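Local coordinates for protein argonaute (Marinitoga piezophila, PDB 5I4A) that uses short guide RNAs with a 5'-hydroxyl end to bind complementary single-stranded DNA or RNA targets and cleave them, and may defend the bacterium against mobile genetic elements, at residues A[15-25]-A[70-80]; A[456-464]-A[475-483]. All blocks are in the same frame, centred on the assembly; numbering follows the deposited sequence.

Interaction 1: A[15-25]-A[70-80]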
loop_
_atom_site.group_PDB
_atom_site.type_symbol
_atom_site.label_atom_id
_atom_site.label_comp_id
_atom_site.label_asym_id
_atom_site.label_seq_id
_atom_site.Cartn_x
_atom_site.Cartn_y
_atom_site.Cartn_z
ATOM N N LYS A 15 -22.324 -18.604 17.131
ATOM C CA LYS A 15 -21.276 -17.674 17.554
ATOM C C LYS A 15 -20.571 -18.204 18.804
ATOM O O LYS A 15 -20.575 -17.592 19.872
ATOM C CB LYS A 15 -21.847 -16.282 17.803
ATOM C CG LYS A 15 -22.405 -15.569 16.576
ATOM C CD LYS A 15 -21.767 -16.047 15.280
ATOM C CE LYS A 15 -22.408 -15.370 14.079
ATOM N NZ LYS A 15 -22.166 -16.110 12.808
ATOM N N LYS A 16 -19.951 -19.370 18.646
ATOM C CA LYS A 16 -19.276 -20.021 19.758
ATOM C C LYS A 16 -18.192 -20.940 19.215
ATOM O O LYS A 16 -18.282 -21.434 18.088
ATOM C CB LYS A 16 -20.265 -20.808 20.624
ATOM C CG LYS A 16 -21.004 -21.897 19.870
ATOM C CD LYS A 16 -21.945 -22.674 20.774
ATOM C CE LYS A 16 -23.205 -21.884 21.072
ATOM N NZ LYS A 16 -24.139 -22.658 21.936
ATOM N N ILE A 17 -17.171 -21.162 20.037
ATOM C CA ILE A 17 -16.046 -22.026 19.704
ATOM C C ILE A 17 -16.027 -23.187 20.686
ATOM O O ILE A 17 -16.213 -22.993 21.893
ATOM C CB ILE A 17 -14.709 -21.254 19.742
ATOM C CG1 ILE A 17 -14.719 -20.125 18.709
ATOM C CG2 ILE A 17 -13.527 -22.188 19.515
ATOM C CD1 ILE A 17 -15.111 -20.573 17.318
ATOM N N LYS A 18 -15.814 -24.392 20.167
ATOM C CA LYS A 18 -15.696 -25.594 20.981
ATOM C C LYS A 18 -14.241 -26.041 21.004
ATOM O O LYS A 18 -13.583 -26.077 19.960
ATOM C CB LYS A 18 -16.590 -26.718 20.449
ATOM C CG LYS A 18 -16.521 -27.993 21.280
ATOM C CD LYS A 18 -17.867 -28.696 21.364
ATOM C CE LYS A 18 -17.996 -29.810 20.337
ATOM N NZ LYS A 18 -19.283 -30.546 20.493
ATOM N N ARG A 19 -13.742 -26.375 22.193
ATOM C CA ARG A 19 -12.379 -26.863 22.361
ATOM C C ARG A 19 -12.425 -28.295 22.872
ATOM O O ARG A 19 -12.913 -28.549 23.980
ATOM C CB ARG A 19 -11.582 -25.967 23.312
ATOM C CG ARG A 19 -10.145 -26.425 23.512
ATOM C CD ARG A 19 -9.221 -25.295 23.944
ATOM N NE ARG A 19 -9.730 -24.541 25.085
ATOM C CZ ARG A 19 -9.861 -23.219 25.107
ATOM N NH1 ARG A 19 -9.512 -22.496 24.054
ATOM N NH2 ARG A 19 -10.332 -22.617 26.191
ATOM N N LEU A 20 -11.918 -29.223 22.066
ATOM C CA LEU A 20 -11.880 -30.641 22.396
ATOM C C LEU A 20 -10.462 -31.042 22.779
ATOM O O LEU A 20 -9.488 -30.461 22.298
ATOM C CB LEU A 20 -12.357 -31.491 21.215
ATOM C CG LEU A 20 -13.690 -31.090 20.582
ATOM C CD1 LEU A 20 -14.003 -31.987 19.399
ATOM C CD2 LEU A 20 -14.801 -31.152 21.609
ATOM N N TYR A 21 -10.353 -32.052 23.640
ATOM C CA TYR A 21 -9.072 -32.491 24.170
ATOM C C TYR A 21 -8.831 -33.959 23.848
ATOM O O TYR A 21 -9.769 -34.758 23.759
ATOM C CB TYR A 21 -8.998 -32.279 25.685
ATOM C CG TYR A 21 -8.920 -30.826 26.095
ATOM C CD1 TYR A 21 -10.069 -30.061 26.236
ATOM C CD2 TYR A 21 -7.694 -30.222 26.343
ATOM C CE1 TYR A 21 -10.000 -28.733 26.611
ATOM C CE2 TYR A 21 -7.616 -28.895 26.720
ATOM C CZ TYR A 21 -8.773 -28.157 26.854
ATOM O OH TYR A 21 -8.702 -26.836 27.229
ATOM N N PHE A 22 -7.556 -34.305 23.683
ATOM C CA PHE A 22 -7.133 -35.665 23.389
ATOM C C PHE A 22 -5.859 -35.961 24.163
ATOM O O PHE A 22 -5.059 -35.060 24.433
ATOM C CB PHE A 22 -6.893 -35.870 21.883
ATOM C CG PHE A 22 -8.082 -35.530 21.030
ATOM C CD1 PHE A 22 -8.298 -34.229 20.606
ATOM C CD2 PHE A 22 -8.986 -36.511 20.656
ATOM C CE1 PHE A 22 -9.394 -33.912 19.828
ATOM C CE2 PHE A 22 -10.084 -36.201 19.874
ATOM C CZ PHE A 22 -10.286 -34.901 19.460
ATOM N N TYR A 23 -5.673 -37.230 24.524
ATOM C CA TYR A 23 -4.469 -37.647 25.230
ATOM C C TYR A 23 -3.944 -38.948 24.642
ATOM O O TYR A 23 -4.709 -39.895 24.437
ATOM C CB TYR A 23 -4.720 -37.821 26.732
ATOM C CG TYR A 23 -3.488 -38.313 27.453
ATOM C CD1 TYR A 23 -2.443 -37.448 27.741
ATOM C CD2 TYR A 23 -3.359 -39.645 27.819
ATOM C CE1 TYR A 23 -1.307 -37.890 28.385
ATOM C CE2 TYR A 23 -2.225 -40.099 28.463
ATOM C CZ TYR A 23 -1.202 -39.217 28.743
ATOM O OH TYR A 23 -0.072 -39.663 29.383
ATOM N N ASN A 24 -2.635 -38.990 24.394
ATOM C CA ASN A 24 -1.971 -40.166 23.839
ATOM C C ASN A 24 -0.767 -40.489 24.714
ATOM O O ASN A 24 0.184 -39.681 24.780
ATOM C CB ASN A 24 -1.551 -39.920 22.388
ATOM C CG ASN A 24 -1.056 -41.177 21.691
ATOM O OD1 ASN A 24 -0.531 -42.094 22.323
ATOM N ND2 ASN A 24 -1.217 -41.219 20.374
ATOM N N PRO A 25 -0.747 -41.643 25.391
ATOM C CA PRO A 25 0.405 -41.977 26.242
ATOM C C PRO A 25 1.625 -42.457 25.476
ATOM O O PRO A 25 2.742 -42.344 25.999
ATOM C CB PRO A 25 -0.142 -43.090 27.145
ATOM C CG PRO A 25 -1.180 -43.757 26.298
ATOM C CD PRO A 25 -1.811 -42.659 25.474
ATOM N N TYR A 70 -8.462 -41.628 21.867
ATOM C CA TYR A 70 -7.668 -40.696 22.654
ATOM C C TYR A 70 -8.489 -39.535 23.195
ATOM O O TYR A 70 -7.941 -38.690 23.910
ATOM C CB TYR A 70 -6.504 -40.154 21.820
ATOM C CG TYR A 70 -5.591 -41.225 21.269
ATOM C CD1 TYR A 70 -4.885 -42.067 22.118
ATOM C CD2 TYR A 70 -5.431 -41.391 19.900
ATOM C CE1 TYR A 70 -4.051 -43.046 21.620
ATOM C CE2 TYR A 70 -4.599 -42.367 19.392
ATOM C CZ TYR A 70 -3.911 -43.192 20.256
ATOM O OH TYR A 70 -3.079 -44.166 19.754
ATOM N N LYS A 71 -9.782 -39.475 22.879
ATOM C CA LYS A 71 -10.599 -38.342 23.292
ATOM C C LYS A 71 -10.716 -38.277 24.809
ATOM O O LYS A 71 -10.905 -39.293 25.482
ATOM C CB LYS A 71 -11.991 -38.417 22.668
ATOM C CG LYS A 71 -12.874 -37.241 23.063
ATOM C CD LYS A 71 -14.125 -37.136 22.219
ATOM C CE LYS A 71 -14.643 -35.703 22.205
ATOM N NZ LYS A 71 -14.849 -35.156 23.579
ATOM N N VAL A 72 -10.610 -37.063 25.340
ATOM C CA VAL A 72 -10.659 -36.802 26.771
ATOM C C VAL A 72 -12.003 -36.166 27.108
ATOM O O VAL A 72 -12.603 -35.462 26.287
ATOM C CB VAL A 72 -9.463 -35.911 27.187
ATOM C CG1 VAL A 72 -9.743 -35.121 28.457
ATOM C CG2 VAL A 72 -8.215 -36.768 27.362
ATOM N N GLU A 73 -12.489 -36.450 28.323
ATOM C CA GLU A 73 -13.772 -35.921 28.783
ATOM C C GLU A 73 -13.862 -34.404 28.652
ATOM O O GLU A 73 -14.940 -33.868 28.364
ATOM C CB GLU A 73 -13.996 -36.336 30.240
ATOM C CG GLU A 73 -15.108 -35.591 30.965
ATOM C CD GLU A 73 -14.664 -35.055 32.316
ATOM O OE1 GLU A 73 -14.519 -33.821 32.454
ATOM O OE2 GLU A 73 -14.446 -35.869 33.238
ATOM N N LYS A 74 -12.749 -33.702 28.844
ATOM C CA LYS A 74 -12.773 -32.247 28.942
ATOM C C LYS A 74 -13.253 -31.607 27.642
ATOM O O LYS A 74 -12.778 -31.940 26.552
ATOM C CB LYS A 74 -11.379 -31.733 29.301
ATOM C CG LYS A 74 -11.328 -30.275 29.722
ATOM C CD LYS A 74 -9.889 -29.832 29.947
ATOM C CE LYS A 74 -9.816 -28.557 30.771
ATOM N NZ LYS A 74 -8.404 -28.160 31.039
ATOM N N GLU A 75 -14.207 -30.687 27.769
ATOM C CA GLU A 75 -14.692 -29.889 26.654
ATOM C C GLU A 75 -14.996 -28.485 27.146
ATOM O O GLU A 75 -15.395 -28.287 28.296
ATOM C CB GLU A 75 -15.948 -30.489 26.011
ATOM C CG GLU A 75 -15.681 -31.649 25.075
ATOM C CD GLU A 75 -16.916 -32.061 24.303
ATOM O OE1 GLU A 75 -17.930 -31.337 24.377
ATOM O OE2 GLU A 75 -16.872 -33.109 23.624
ATOM N N GLU A 76 -14.807 -27.510 26.262
ATOM C CA GLU A 76 -15.013 -26.113 26.605
ATOM C C GLU A 76 -15.724 -25.407 25.460
ATOM O O GLU A 76 -15.493 -25.703 24.284
ATOM C CB GLU A 76 -13.683 -25.420 26.925
ATOM C CG GLU A 76 -13.006 -25.964 28.174
ATOM C CD GLU A 76 -11.520 -25.692 28.203
ATOM O OE1 GLU A 76 -10.897 -25.670 27.121
ATOM O OE2 GLU A 76 -10.972 -25.498 29.308
ATOM N N ILE A 77 -16.596 -24.472 25.822
ATOM C CA ILE A 77 -17.366 -23.687 24.867
ATOM C C ILE A 77 -17.102 -22.219 25.155
ATOM O O ILE A 77 -17.377 -21.741 26.263
ATOM C CB ILE A 77 -18.867 -24.009 24.944
ATOM C CG1 ILE A 77 -19.134 -25.390 24.338
ATOM C CG2 ILE A 77 -19.680 -22.933 24.239
ATOM C CD1 ILE A 77 -20.157 -26.208 25.090
ATOM N N ILE A 78 -16.554 -21.511 24.172
ATOM C CA ILE A 78 -16.227 -20.097 24.300
ATOM C C ILE A 78 -17.129 -19.327 23.350
ATOM O O ILE A 78 -17.068 -19.524 22.130
ATOM C CB ILE A 78 -14.747 -19.823 23.994
ATOM C CG1 ILE A 78 -13.859 -20.909 24.607
ATOM C CG2 ILE A 78 -14.341 -18.447 24.500
ATOM C CD1 ILE A 78 -13.915 -20.972 26.121
ATOM N N LYS A 79 -17.967 -18.458 23.904
ATOM C CA LYS A 79 -18.830 -17.630 23.075
ATOM C C LYS A 79 -18.016 -16.547 22.380
ATOM O O LYS A 79 -17.018 -16.051 22.913
ATOM C CB LYS A 79 -19.923 -16.987 23.922
ATOM C CG LYS A 79 -20.776 -17.980 24.668
ATOM C CD LYS A 79 -21.564 -17.284 25.748
ATOM C CE LYS A 79 -22.639 -18.184 26.307
ATOM N NZ LYS A 79 -23.659 -17.356 26.986
ATOM N N GLU A 80 -18.451 -16.181 21.172
ATOM C CA GLU A 80 -17.822 -15.072 20.465
ATOM C C GLU A 80 -17.832 -13.805 21.308
ATOM O O GLU A 80 -16.911 -12.987 21.208
ATOM C CB GLU A 80 -18.529 -14.841 19.128
ATOM C CG GLU A 80 -17.854 -13.829 18.213
ATOM C CD GLU A 80 -18.303 -12.405 18.481
ATOM O OE1 GLU A 80 -19.336 -12.225 19.159
ATOM O OE2 GLU A 80 -17.624 -11.467 18.015
HETATM O O HOH W 1 -12.554 -33.717 24.461
#

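Interaction 2: A[456-464]-A[475-483]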
loop_
_atom_site.group_PDB
_atom_site.type_symbol
_atom_site.label_atom_id
_atom_site.label_comp_id
_atom_site.label_asym_id
_atom_site.label_seq_id
_atom_site.Cartn_x
_atom_site.Cartn_y
_atom_site.Cartn_z
ATOM N N ALA A 456 13.023 -11.092 14.202
ATOM C CA ALA A 456 13.588 -9.908 14.836
ATOM C C ALA A 456 12.660 -9.409 15.936
ATOM O O ALA A 456 11.580 -9.965 16.144
ATOM C CB ALA A 456 13.840 -8.823 13.800
ATOM N N ARG A 457 13.093 -8.372 16.650
ATOM C CA ARG A 457 12.320 -7.780 17.743
ATOM C C ARG A 457 12.446 -6.262 17.691
ATOM O O ARG A 457 12.806 -5.606 18.668
ATOM C CB ARG A 457 12.779 -8.312 19.101
ATOM C CG ARG A 457 12.517 -9.796 19.318
ATOM C CD ARG A 457 11.032 -10.105 19.251
ATOM N NE ARG A 457 10.316 -9.616 20.426
ATOM C CZ ARG A 457 8.992 -9.583 20.536
ATOM N NH1 ARG A 457 8.226 -10.001 19.536
ATOM N NH2 ARG A 457 8.432 -9.126 21.648
ATOM N N LYS A 458 12.126 -5.682 16.541
ATOM C CA LYS A 458 12.313 -4.260 16.297
ATOM C C LYS A 458 10.985 -3.606 15.922
ATOM O O LYS A 458 10.009 -4.276 15.567
ATOM C CB LYS A 458 13.353 -4.036 15.190
ATOM C CG LYS A 458 14.710 -4.684 15.462
ATOM C CD LYS A 458 15.620 -3.780 16.285
ATOM C CE LYS A 458 16.934 -4.473 16.632
ATOM N NZ LYS A 458 16.824 -5.296 17.868
ATOM N N THR A 459 10.969 -2.271 15.985
ATOM C CA THR A 459 9.782 -1.460 15.723
ATOM C C THR A 459 10.139 -0.291 14.813
ATOM O O THR A 459 11.191 0.332 14.983
ATOM C CB THR A 459 9.178 -0.934 17.040
ATOM O OG1 THR A 459 8.464 -1.989 17.695
ATOM C CG2 THR A 459 8.237 0.241 16.798
ATOM N N ASN A 460 9.265 0.010 13.853
ATOM C CA ASN A 460 9.509 1.056 12.867
ATOM C C ASN A 460 8.332 2.027 12.877
ATOM O O ASN A 460 7.172 1.616 12.724
ATOM C CB ASN A 460 9.696 0.462 11.477
ATOM C CG ASN A 460 10.968 -0.340 11.362
ATOM O OD1 ASN A 460 12.016 0.077 11.862
ATOM N ND2 ASN A 460 10.888 -1.504 10.731
ATOM N N LEU A 461 8.633 3.320 13.039
ATOM C CA LEU A 461 7.627 4.355 13.252
ATOM C C LEU A 461 7.889 5.550 12.346
ATOM O O LEU A 461 9.039 5.956 12.158
ATOM C CB LEU A 461 7.625 4.816 14.718
ATOM C CG LEU A 461 6.897 6.131 15.016
ATOM C CD1 LEU A 461 5.394 5.968 14.836
ATOM C CD2 LEU A 461 7.226 6.630 16.411
ATOM N N CYS A 462 6.815 6.114 11.792
ATOM C CA CYS A 462 6.878 7.361 11.037
ATOM C C CYS A 462 5.518 8.043 11.105
ATOM O O CYS A 462 4.487 7.384 10.937
ATOM C CB CYS A 462 7.281 7.116 9.579
ATOM S SG CYS A 462 7.239 8.611 8.551
ATOM N N ILE A 463 5.518 9.352 11.368
ATOM C CA ILE A 463 4.293 10.137 11.440
ATOM C C ILE A 463 4.419 11.346 10.520
ATOM O O ILE A 463 5.519 11.836 10.248
ATOM C CB ILE A 463 3.966 10.582 12.888
ATOM C CG1 ILE A 463 4.768 11.824 13.285
ATOM C CG2 ILE A 463 4.240 9.455 13.873
ATOM C CD1 ILE A 463 3.927 13.083 13.406
ATOM N N ALA A 464 3.272 11.830 10.043
ATOM C CA ALA A 464 3.223 12.974 9.144
ATOM C C ALA A 464 1.956 13.768 9.423
ATOM O O ALA A 464 0.869 13.191 9.512
ATOM C CB ALA A 464 3.254 12.528 7.678
ATOM N N ILE A 475 7.107 15.937 9.827
ATOM C CA ILE A 475 7.356 14.526 9.562
ATOM C C ILE A 475 8.342 14.023 10.605
ATOM O O ILE A 475 9.389 14.642 10.823
ATOM C CB ILE A 475 7.909 14.289 8.143
ATOM C CG1 ILE A 475 6.937 14.809 7.086
ATOM C CG2 ILE A 475 8.189 12.808 7.919
ATOM C CD1 ILE A 475 7.449 14.664 5.667
ATOM N N GLY A 476 8.010 12.917 11.247
ATOM C CA GLY A 476 8.912 12.286 12.199
ATOM C C GLY A 476 9.118 10.831 11.846
ATOM O O GLY A 476 8.187 10.144 11.435
ATOM N N LYS A 477 10.358 10.369 12.009
ATOM C CA LYS A 477 10.732 9.008 11.650
ATOM C C LYS A 477 11.731 8.472 12.661
ATOM O O LYS A 477 12.639 9.189 13.088
ATOM C CB LYS A 477 11.331 8.946 10.236
ATOM C CG LYS A 477 11.719 7.545 9.786
ATOM C CD LYS A 477 12.307 7.541 8.382
ATOM C CE LYS A 477 12.573 6.122 7.900
ATOM N NZ LYS A 477 13.102 6.086 6.506
ATOM N N HIS A 478 11.555 7.206 13.040
ATOM C CA HIS A 478 12.453 6.518 13.957
ATOM C C HIS A 478 12.710 5.117 13.434
ATOM O O HIS A 478 11.769 4.410 13.064
ATOM C CB HIS A 478 11.870 6.458 15.367
ATOM C CG HIS A 478 11.692 7.801 15.995
ATOM N ND1 HIS A 478 12.697 8.428 16.697
ATOM C CD2 HIS A 478 10.634 8.646 16.014
ATOM C CE1 HIS A 478 12.264 9.599 17.128
ATOM N NE2 HIS A 478 11.016 9.755 16.727
ATOM N N LYS A 479 13.974 4.717 13.413
ATOM C CA LYS A 479 14.382 3.447 12.838
ATOM C C LYS A 479 14.885 2.504 13.926
ATOM O O LYS A 479 15.609 2.914 14.840
ATOM C CB LYS A 479 15.463 3.650 11.775
ATOM C CG LYS A 479 15.062 4.574 10.629
ATOM C CD LYS A 479 15.907 4.300 9.388
ATOM C CE LYS A 479 15.676 2.885 8.862
ATOM N NZ LYS A 479 16.785 2.445 7.964
ATOM N N ASN A 480 14.472 1.244 13.823
ATOM C CA ASN A 480 14.954 0.148 14.664
ATOM C C ASN A 480 14.837 0.478 16.155
ATOM O O ASN A 480 15.822 0.572 16.883
ATOM C CB ASN A 480 16.396 -0.218 14.299
ATOM C CG ASN A 480 16.570 -0.529 12.827
ATOM O OD1 ASN A 480 16.179 -1.598 12.359
ATOM N ND2 ASN A 480 17.179 0.395 12.095
ATOM N N LEU A 481 13.591 0.660 16.581
ATOM C CA LEU A 481 13.262 0.748 17.992
ATOM C C LEU A 481 13.041 -0.654 18.546
ATOM O O LEU A 481 12.522 -1.533 17.856
ATOM C CB LEU A 481 12.012 1.604 18.204
ATOM C CG LEU A 481 12.098 3.044 17.690
ATOM C CD1 LEU A 481 10.717 3.675 17.611
ATOM C CD2 LEU A 481 13.018 3.871 18.575
ATOM N N GLU A 482 13.456 -0.863 19.796
ATOM C CA GLU A 482 13.271 -2.163 20.435
ATOM C C GLU A 482 11.786 -2.443 20.628
ATOM O O GLU A 482 11.051 -1.607 21.168
ATOM C CB GLU A 482 13.998 -2.213 21.779
ATOM C CG GLU A 482 15.520 -2.134 21.689
ATOM C CD GLU A 482 16.150 -3.401 21.132
ATOM O OE1 GLU A 482 16.677 -4.216 21.922
ATOM O OE2 GLU A 482 16.112 -3.586 19.897
ATOM N N LEU A 483 11.343 -3.619 20.185
ATOM C CA LEU A 483 9.931 -3.974 20.263
ATOM C C LEU A 483 9.472 -4.066 21.712
ATOM O O LEU A 483 9.734 -5.056 22.401
ATOM C CB LEU A 483 9.665 -5.290 19.527
ATOM C CG LEU A 483 8.217 -5.786 19.478
ATOM C CD1 LEU A 483 7.243 -4.643 19.232
ATOM C CD2 LEU A 483 8.066 -6.847 18.398
HETATM O O HOH W 2 13.657 -2.240 11.297
#

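Interaction 1: A[15-25]-A[70-80]
Arg19 and Tyr21 converge on one carboxylate oxygen of Glu76. Arg19 NE reaches Glu76 OE1 at 2.6 Å, within the guanidinium plane and nearly along the C-O axis, while the guanidinium and carboxylate planes stand 83° apart; the salt bridge is gripped mainly through NE. Tyr21 CG lies opposite its carbonyl carbon (chi1 -70°), which brings the ring across to Lys74 and Glu76. Tyr21 OH donates to the same Glu76 OE1 over a very short 2.5 Å. Two donors on one oxygen would be expected to favour the charged carboxylate, and Arg19 spends NH1 on a second acid, Glu54 of strand 51-56. Tyrosine suits its place because its hydroxyl bonds at the rim while one face takes a CH-pi contact from Lys74 CD, 3.6 Å from the ring centroid. The frame is an antiparallel pairing in the four-stranded sheet of the N-terminal domain, with 16-22 inside and 74-79 at the edge. Ile17 and Ile78 form a hydrogen-bonded pair on the face that carries Arg19 and Glu76. Past the corner at Glu73, Val72 N bonds Tyr21 O and Tyr23 N bonds Tyr70 O. Here the Asn24 amide stacks on the Tyr70 ring, planes 17° apart, with Asn24 ND2 3.3 Å from Tyr70 CZ; Asn24 OD1 bonds Asp26 N. A water joins Tyr21 N to Lys71 NZ, which also forms a salt bridge with Glu75 OE2.

Interaction 2: A[456-464]-A[475-483]
Leu483 CG stands opposite its backbone N (chi1 -178°), which sends the branched end across to Arg457 and Thr459. Arg457, turned at chi2 (-61°) and chi3 (-72°), lays one face of its guanidinium over Leu483 CD2, 3.4 Å from Arg457 NH1. The other methyl, Leu483 CD1, meets Thr459 OG1 at 3.3 Å, although that hydroxyl finds its main polar partner in His452. Lys458 and Glu482 run side by side, an apt pair for an exposed edge: Lys458 NZ lies 2.7 Å from Glu482 OE2, on the syn lone pair, in a salt bridge. Between Thr459 and Leu461 the register slips by one residue, a beta bulge. At the bulge the amide oxygen of Asn460 stands in for a backbone acceptor, taking a weak bond from Asn480 N (3.4 Å from Asn460 OD1), and a water links that oxygen to Asn480 OD1. Beyond it the antiparallel hairpin resumes with hydrogen-bonded pairs at Leu461-His478, where the bond from Leu461 N is weak, and Ile463-Gly476. Gly476, without a side chain, lets Ile463 CG1 approach its backbone, 4.0 Å from Gly476 N. In the RNase H fold of the PIWI domain, Leu461 and His478 touch Ile491 of helix 485-507, whereas Cys462, backbone-bonded to Asp449 of strand 443-452, inferred to be an active-site residue, packs with Ala464 and Ile475 against helix 621-631.

Overall arrangement
Interaction 1 and interaction 2 both pair an edge strand antiparallel with its inner neighbour, but in different lobes, their centres about 41 Å apart and sharing no elements. The 15-25/70-80 contact joins strands distant in sequence within the peripheral N-terminal domain and relies on charged and aromatic groups. The 456-464/475-483 contact is a local hairpin whose inner strand is mostly buried and apolar (Leu461, Cys462, Ile463, Ala464), with helices 485-507 and 621-631 packing on it; a cross-strand salt bridge marks its exposed end, and Lys477 and Lys479 turn to partners outside the hairpin. Each edge strand has a corner, at Glu73 or Asn480. Interaction 2 lies beside residues inferred to be catalytic, whereas interaction 1 is far from them.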